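Local coordinates for lipid II:glycine glycyltransferase (Staphylococcus aureus, PDB 6SNR), which probably adds the first glycine of the pentaglycine cell-wall bridge to lipid II, using glycyl-tRNA(Gly) as donor, at residues L23-K28 with C70-G75; A30-L35 with E214-A219; L175-T180 with D329-H334. One frame throughout, in Å; residues are numbered along the deposited sequence.

Contact 1: L23-K28 with C70-G75; sequences LLQLTK and CYISRG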
# COMPACT_ATOMS: atom_id res chain seq x y z
N LEU A 23 -7.55 -6.72 4.75
CA LEU A 23 -6.81 -7.66 3.91
C LEU A 23 -6.43 -8.98 4.66
O LEU A 23 -6.50 -10.08 4.09
CB LEU A 23 -5.54 -6.99 3.39
CG LEU A 23 -4.57 -7.78 2.58
CD1 LEU A 23 -5.22 -8.17 1.26
CD2 LEU A 23 -3.23 -7.03 2.38
N LEU A 24 -5.98 -8.87 5.92
CA LEU A 24 -5.43 -10.01 6.62
C LEU A 24 -6.51 -11.01 7.09
O LEU A 24 -6.14 -12.06 7.60
CB LEU A 24 -4.54 -9.54 7.79
CG LEU A 24 -3.36 -8.63 7.50
CD1 LEU A 24 -2.32 -8.61 8.64
CD2 LEU A 24 -2.74 -8.68 6.12
N GLN A 25 -7.80 -10.69 6.86
CA GLN A 25 -8.92 -11.59 7.12
C GLN A 25 -9.50 -12.24 5.85
O GLN A 25 -10.49 -12.98 5.95
CB GLN A 25 -9.99 -10.93 7.93
CG GLN A 25 -9.58 -10.69 9.39
CD GLN A 25 -9.55 -12.01 10.15
OE1 GLN A 25 -8.48 -12.61 10.50
NE2 GLN A 25 -10.70 -12.50 10.33
N LEU A 26 -8.92 -11.94 4.70
CA LEU A 26 -9.40 -12.56 3.43
C LEU A 26 -8.90 -13.97 3.27
O LEU A 26 -7.76 -14.31 3.61
CB LEU A 26 -8.97 -11.72 2.20
CG LEU A 26 -9.51 -10.29 2.15
CD1 LEU A 26 -8.99 -9.61 0.88
CD2 LEU A 26 -11.03 -10.29 2.17
N THR A 27 -9.74 -14.82 2.64
CA THR A 27 -9.34 -16.17 2.43
C THR A 27 -8.07 -16.36 1.58
O THR A 27 -7.29 -17.25 1.85
CB THR A 27 -10.50 -17.06 1.89
OG1 THR A 27 -10.81 -16.70 0.53
CG2 THR A 27 -11.73 -17.00 2.73
N LYS A 28 -7.86 -15.51 0.56
CA LYS A 28 -6.67 -15.64 -0.26
C LYS A 28 -5.41 -15.15 0.48
O LYS A 28 -4.32 -15.58 0.15
CB LYS A 28 -6.84 -14.88 -1.59
CG LYS A 28 -7.93 -15.41 -2.47
CD LYS A 28 -7.67 -16.81 -2.93
CE LYS A 28 -8.53 -17.11 -4.17
NZ LYS A 28 -8.27 -16.15 -5.30
N CYS A 70 -3.15 -19.61 18.05
CA CYS A 70 -4.31 -19.18 17.25
C CYS A 70 -4.21 -17.69 17.04
O CYS A 70 -4.38 -16.89 17.97
CB CYS A 70 -5.64 -19.53 17.95
SG CYS A 70 -7.11 -19.03 17.03
N TYR A 71 -3.96 -17.27 15.79
CA TYR A 71 -3.82 -15.85 15.51
C TYR A 71 -4.90 -15.41 14.52
O TYR A 71 -4.94 -15.91 13.38
CB TYR A 71 -2.43 -15.57 14.98
CG TYR A 71 -2.12 -14.12 14.61
CD1 TYR A 71 -2.70 -13.05 15.29
CD2 TYR A 71 -1.32 -13.86 13.50
CE1 TYR A 71 -2.46 -11.72 14.90
CE2 TYR A 71 -1.07 -12.54 13.11
CZ TYR A 71 -1.62 -11.49 13.83
OH TYR A 71 -1.38 -10.18 13.39
N ILE A 72 -5.75 -14.52 14.98
CA ILE A 72 -6.87 -13.95 14.20
C ILE A 72 -6.39 -12.60 13.70
O ILE A 72 -6.68 -11.56 14.29
CB ILE A 72 -8.19 -13.84 14.98
CG1 ILE A 72 -8.53 -15.19 15.66
CG2 ILE A 72 -9.34 -13.35 14.08
CD1 ILE A 72 -9.85 -15.26 16.39
N SER A 73 -5.63 -12.64 12.61
CA SER A 73 -4.84 -11.43 12.17
C SER A 73 -5.77 -10.37 11.57
O SER A 73 -6.44 -10.58 10.53
CB SER A 73 -3.76 -11.83 11.13
OG SER A 73 -4.28 -12.56 10.00
N ARG A 74 -5.86 -9.22 12.25
CA ARG A 74 -6.81 -8.15 11.94
C ARG A 74 -8.30 -8.56 12.00
O ARG A 74 -9.16 -7.92 11.43
CB ARG A 74 -6.46 -7.48 10.60
CG ARG A 74 -5.12 -6.72 10.64
CD ARG A 74 -5.33 -5.40 11.28
NE ARG A 74 -4.13 -4.54 11.23
CZ ARG A 74 -3.51 -4.02 12.28
NH1 ARG A 74 -3.90 -4.29 13.52
NH2 ARG A 74 -2.48 -3.17 12.03
N GLY A 75 -8.59 -9.59 12.80
CA GLY A 75 -9.96 -9.91 13.23
C GLY A 75 -10.09 -9.73 14.72
O GLY A 75 -9.15 -9.21 15.36
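The type II beta turn from Ile72 to Gly75 packs against the short 3-10 turn that carries Leu24 and Gln25, just ahead of helix 27-33. The beta turn is closed by Gly75 N to Ile72 O (3.1 Å). Ser73 and Arg74 are its two central residues, and both meet Leu24. The backbone comes closest here, at Leu24 and Ser73. Ser73 OG lies 3.1 Å from Leu24 O and may give it its proton, though another acceptor competes. The first torsion of Ser73 (chi1 54°) sets the hydroxyl between its own backbone N and carbonyl carbon, facing Leu24. On the far side of that serine, CB rests over one face of the Tyr71 ring, offset toward the rim. The Leu24 side chain meets both central residues of the turn. Its CB lies 3.5 Å from Ser73 O. Its CD1 lies 3.9 Å from Arg74 CG, where the two side chains run side by side in the same direction.

The turn interrupts strand 68-78, the fourth strand of the mixed sheet that holds the first strands of the chain, which runs parallel to strand 102-107. A break in the fourth strand beside a parallel fifth is consistent with the GNAT-like fold of the FemABX family.

Gln25 comes across the turn's peptides with its aliphatic part. CG sits 3.3 Å from Ser73 O and 3.5 Å from Arg74 O. The chain bends at chi2 (-73°), which brings its end back over the turn and near Ile72 CG2. Past its own CG, Arg74 turns away from the contact and hands its NH2 to Pro144 O, while its backbone N is held by Asp108 OD1. The same aspartate binds Tyr71 OH through OD2. Gln25 also touches Gln56 on the adjoining strand 50-61.

Contact 2: A30-L35 with E214-A219; sequences AETKKL and ENIYDA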
# COMPACT_ATOMS: atom_id res chain seq x y z
N ALA A 30 -4.97 -15.93 3.69
CA ALA A 30 -4.63 -17.22 4.34
C ALA A 30 -3.90 -18.15 3.42
O ALA A 30 -2.94 -18.82 3.84
CB ALA A 30 -5.87 -17.89 4.92
N GLU A 31 -4.24 -18.15 2.13
CA GLU A 31 -3.51 -18.99 1.20
C GLU A 31 -2.02 -18.65 1.18
O GLU A 31 -1.19 -19.55 1.10
CB GLU A 31 -4.06 -18.90 -0.24
CG GLU A 31 -5.43 -19.49 -0.39
CD GLU A 31 -5.44 -21.00 -0.43
OE1 GLU A 31 -4.38 -21.62 -0.65
OE2 GLU A 31 -6.54 -21.56 -0.22
N THR A 32 -1.67 -17.36 1.30
CA THR A 32 -0.27 -16.93 1.26
C THR A 32 0.52 -17.38 2.48
O THR A 32 1.73 -17.49 2.45
CB THR A 32 -0.09 -15.40 1.13
OG1 THR A 32 -0.31 -14.77 2.41
CG2 THR A 32 -0.97 -14.83 0.10
N LYS A 33 -0.18 -17.64 3.57
CA LYS A 33 0.50 -18.00 4.80
C LYS A 33 0.78 -19.50 4.93
O LYS A 33 1.47 -19.92 5.87
CB LYS A 33 -0.29 -17.48 5.99
CG LYS A 33 -0.38 -15.95 6.02
CD LYS A 33 0.97 -15.29 6.30
CE LYS A 33 0.84 -13.78 6.37
NZ LYS A 33 2.14 -13.15 6.79
N LYS A 34 0.26 -20.30 4.00
CA LYS A 34 0.55 -21.73 4.02
C LYS A 34 2.06 -21.94 3.92
O LYS A 34 2.59 -22.83 4.57
CB LYS A 34 -0.18 -22.48 2.89
CG LYS A 34 -1.68 -22.58 3.06
CD LYS A 34 -2.31 -23.23 1.83
CE LYS A 34 -3.78 -23.52 2.02
NZ LYS A 34 -4.34 -24.21 0.80
N LEU A 35 2.73 -21.10 3.15
CA LEU A 35 4.15 -21.25 2.85
C LEU A 35 5.00 -21.13 4.11
O LEU A 35 6.11 -21.68 4.16
CB LEU A 35 4.57 -20.20 1.81
CG LEU A 35 5.95 -20.35 1.16
CD1 LEU A 35 5.98 -21.60 0.31
CD2 LEU A 35 6.26 -19.13 0.30
N GLU A 214 5.74 -13.66 -5.66
CA GLU A 214 4.84 -14.46 -6.43
C GLU A 214 3.75 -15.11 -5.54
O GLU A 214 2.62 -15.17 -5.94
CB GLU A 214 5.64 -15.52 -7.22
CG GLU A 214 6.25 -14.95 -8.49
CD GLU A 214 7.20 -15.91 -9.19
OE1 GLU A 214 7.71 -16.85 -8.53
OE2 GLU A 214 7.46 -15.69 -10.38
N ASN A 215 4.13 -15.52 -4.35
CA ASN A 215 3.22 -16.18 -3.40
C ASN A 215 2.08 -15.24 -3.01
O ASN A 215 0.91 -15.60 -3.05
CB ASN A 215 4.00 -16.55 -2.17
CG ASN A 215 3.16 -17.25 -1.12
OD1 ASN A 215 2.57 -18.29 -1.40
ND2 ASN A 215 3.13 -16.70 0.09
N ILE A 216 2.43 -14.01 -2.72
CA ILE A 216 1.38 -13.01 -2.44
C ILE A 216 0.56 -12.65 -3.69
O ILE A 216 -0.70 -12.64 -3.73
CB ILE A 216 2.00 -11.78 -1.72
CG1 ILE A 216 3.14 -11.13 -2.49
CG2 ILE A 216 2.58 -12.15 -0.36
CD1 ILE A 216 3.88 -10.07 -1.70
N TYR A 217 1.24 -12.35 -4.79
CA TYR A 217 0.53 -11.93 -5.96
C TYR A 217 -0.46 -12.94 -6.54
O TYR A 217 -1.60 -12.58 -6.89
CB TYR A 217 1.58 -11.48 -7.00
CG TYR A 217 1.02 -10.87 -8.27
CD1 TYR A 217 0.78 -9.49 -8.37
CD2 TYR A 217 0.77 -11.64 -9.38
CE1 TYR A 217 0.27 -8.94 -9.54
CE2 TYR A 217 0.28 -11.09 -10.56
CZ TYR A 217 0.04 -9.72 -10.65
OH TYR A 217 -0.44 -9.16 -11.82
N ASP A 218 -0.04 -14.20 -6.66
CA ASP A 218 -0.82 -15.24 -7.28
C ASP A 218 -2.12 -15.56 -6.54
O ASP A 218 -3.09 -16.00 -7.14
CB ASP A 218 -0.00 -16.54 -7.34
CG ASP A 218 1.14 -16.50 -8.34
OD1 ASP A 218 1.21 -15.58 -9.19
OD2 ASP A 218 2.00 -17.40 -8.25
N ALA A 219 -2.13 -15.40 -5.21
CA ALA A 219 -3.37 -15.64 -4.47
C ALA A 219 -4.43 -14.59 -4.71
O ALA A 219 -5.62 -14.87 -4.86
CB ALA A 219 -3.07 -15.72 -2.98
O HOH W 1 1.44 -20.07 0.50
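Asn215 reaches from helix 210-220 to the backbone of Thr32. Its ND2 gives a hydrogen bond to Thr32 O of 2.9 Å, with an N-H...O angle of 163°. The donor lies in the carbonyl plane on a lone pair (C=O...N angle 119°), and the oxygen lies almost exactly in the asparagine amide plane. The other end of the amide is used too. Asn215 OD1 accepts from water 1 (2.8 Å), which also donates to Glu31 O (2.7 Å) and weakly accepts from Leu35 N. Both ends of the amide are thus engaged, which fixes its rotation.

Packing contacts flank this bond. Thr32 CG2 rests on the helix surface, 3.8 Å from Ala219 CB and 3.9 Å from Ile216 CA. Leu35 CD2 passes Asn215 CG at 3.9 Å, the two side chains overlapping alongside, each pointing toward the other's segment.

Further out, Thr32 OG1 turns back to bind Trp29 O in its own helix, which leaves the methyl to face helix 210-220. Asn215 has CG anti to its backbone N (chi1 180°), stretched toward Thr32. At the exposed edge Lys34 NZ makes a salt bridge with Glu31 OE1.

Behind helix 27-33, Ala30 packs on Gln56 and Leu58 of strand 50-61. Behind helix 210-220, Ile216 and Tyr217 rest on Leu308 of strand 302-312.

Contact 3: L175-T180 with D329-H334; sequences LKRGTT and DFLPNH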
# COMPACT_ATOMS: atom_id res chain seq x y z
N LEU A 175 4.87 14.22 -13.07
CA LEU A 175 3.84 14.05 -14.09
C LEU A 175 4.31 14.59 -15.43
O LEU A 175 3.87 14.11 -16.45
CB LEU A 175 2.55 14.77 -13.69
CG LEU A 175 1.81 14.23 -12.47
CD1 LEU A 175 0.68 15.14 -11.98
CD2 LEU A 175 1.32 12.83 -12.82
N LYS A 176 5.23 15.56 -15.39
CA LYS A 176 5.73 16.23 -16.61
C LYS A 176 7.02 15.67 -17.18
O LYS A 176 7.27 15.83 -18.38
CB LYS A 176 5.95 17.73 -16.35
CG LYS A 176 4.68 18.53 -16.06
CD LYS A 176 4.98 19.76 -15.21
CE LYS A 176 5.69 20.86 -15.99
NZ LYS A 176 4.70 21.67 -16.78
N ARG A 177 7.88 15.05 -16.37
CA ARG A 177 9.30 14.88 -16.78
C ARG A 177 9.56 13.77 -17.79
O ARG A 177 10.61 13.75 -18.44
CB ARG A 177 10.24 14.81 -15.56
CG ARG A 177 10.19 16.09 -14.73
CD ARG A 177 11.43 16.95 -14.59
NE ARG A 177 12.17 16.59 -13.39
CZ ARG A 177 12.83 17.42 -12.56
NH1 ARG A 177 13.46 16.87 -11.52
NH2 ARG A 177 12.88 18.75 -12.71
N GLY A 178 8.62 12.84 -17.95
CA GLY A 178 8.70 11.87 -19.05
C GLY A 178 8.76 10.39 -18.70
O GLY A 178 9.28 9.61 -19.46
N THR A 179 8.22 9.98 -17.55
CA THR A 179 8.03 8.53 -17.30
C THR A 179 6.57 8.14 -17.56
O THR A 179 5.70 9.00 -17.60
CB THR A 179 8.40 8.13 -15.84
OG1 THR A 179 7.71 8.96 -14.89
CG2 THR A 179 9.91 8.21 -15.60
N THR A 180 6.30 6.84 -17.69
CA THR A 180 4.93 6.31 -17.71
C THR A 180 4.79 5.27 -16.59
O THR A 180 5.77 4.58 -16.22
CB THR A 180 4.59 5.62 -19.05
OG1 THR A 180 5.56 4.62 -19.34
CG2 THR A 180 4.62 6.63 -20.19
N ASP A 329 16.20 11.88 -11.03
CA ASP A 329 15.63 13.20 -11.37
C ASP A 329 14.30 13.14 -12.13
O ASP A 329 13.59 14.14 -12.21
CB ASP A 329 16.65 14.04 -12.17
CG ASP A 329 17.68 14.71 -11.29
OD1 ASP A 329 17.81 14.32 -10.10
OD2 ASP A 329 18.37 15.63 -11.80
N PHE A 330 13.91 11.97 -12.63
CA PHE A 330 12.61 11.82 -13.22
C PHE A 330 11.53 11.60 -12.15
O PHE A 330 10.38 11.53 -12.49
CB PHE A 330 12.62 10.62 -14.18
CG PHE A 330 13.18 10.95 -15.54
CD1 PHE A 330 14.54 11.00 -15.75
CD2 PHE A 330 12.32 11.26 -16.59
CE1 PHE A 330 15.05 11.34 -17.00
CE2 PHE A 330 12.82 11.59 -17.84
CZ PHE A 330 14.19 11.61 -18.04
N LEU A 331 11.94 11.52 -10.89
CA LEU A 331 11.01 11.35 -9.75
C LEU A 331 10.00 10.22 -9.97
O LEU A 331 8.79 10.40 -9.79
CB LEU A 331 10.29 12.66 -9.43
CG LEU A 331 11.29 13.82 -9.21
CD1 LEU A 331 10.57 15.15 -9.41
CD2 LEU A 331 11.93 13.71 -7.83
N PRO A 332 10.49 9.04 -10.37
CA PRO A 332 9.58 7.92 -10.66
C PRO A 332 8.69 7.48 -9.50
O PRO A 332 7.52 7.18 -9.76
CB PRO A 332 10.51 6.81 -11.11
CG PRO A 332 11.74 7.07 -10.34
CD PRO A 332 11.89 8.58 -10.35
N ASN A 333 9.20 7.47 -8.27
CA ASN A 333 8.39 7.07 -7.09
C ASN A 333 7.22 8.01 -6.86
O ASN A 333 6.13 7.60 -6.49
CB ASN A 333 9.25 6.99 -5.83
CG ASN A 333 10.33 5.91 -5.92
OD1 ASN A 333 11.51 6.15 -5.72
ND2 ASN A 333 9.91 4.71 -6.23
N HIS A 334 7.41 9.31 -7.13
CA HIS A 334 6.33 10.28 -6.95
C HIS A 334 5.24 10.12 -7.99
O HIS A 334 4.04 10.21 -7.67
CB HIS A 334 6.90 11.72 -7.03
CG HIS A 334 7.88 12.04 -5.95
ND1 HIS A 334 9.17 11.57 -5.97
CD2 HIS A 334 7.75 12.74 -4.81
CE1 HIS A 334 9.80 11.99 -4.89
NE2 HIS A 334 8.95 12.71 -4.17
O HOH W 2 8.63 11.37 -14.64
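Arg177 grips the backbone of Asp329 with two hydrogen bonds to one oxygen. NE reaches Asp329 O at 3.1 Å and NH1 reaches it at 2.8 Å. Neither bond is straight, with N-H...O angles of 139° and 146°, as expected when two nitrogens share a single acceptor. The NE bond comes nearly end-on to the carbonyl. The NH1 bond falls on a lone pair. Bends at chi2 and chi3 curl the arginine chain, so that the guanidinium offers its NE side to this oxygen. The carboxylate of Asp329 does not touch the guanidinium.

Water 2 makes a second polar link. It lies 2.6 Å from Thr179 OG1 and 2.8 Å from Phe330 O, to which it can donate, although more acceptors compete for its protons. Thr179 OG1 also bonds to His335 ND1 of helix 332-347.

Van der Waals contacts fill in around these bonds. Phe330 brings CE2 to 3.1 Å from Arg177 O, a close approach from an oblique direction. Thr179 CG2 meets Phe330 CB at 3.9 Å. Leu331 CD1 lies 4.0 Å from Arg177 NH1. Beyond the contact, Phe330 touches Leu233 and Gly178 O accepts from Asn238 ND2 at the start of helix 235-262.

The arrangement joins a helix finish to a helix start. Gly178, with positive phi, turns the chain out of helix 165-177 toward edge strand 180-183. Across the contact, Leu331 at the N-cap and Pro332 in the first turn begin helix 332-347, consistent with the second of the two GNAT-like halves of FemABX transferases.

From the N terminus, residues 23-28 pair first, with 70-75, and contact 1 closes a loop of 41 residues, mostly strands of the first sheet. Contact 2 opens inside that loop, at 30-35, and closes at 214-219, so the two cross. They share helix 27-33 and meet where Lys28 NZ probably bonds to Ala219 O (3.0 Å). Contact 3 opens at 175-180, before contact 2 closes, and crosses it in turn. Its loop holds the long helices 235-262 and 267-297. Contacts 1 and 3 lie in series, their centres about 36 Å apart. Contact 1 belongs to the first sheet's half, contact 3 to the second's, and contact 2 joins the halves.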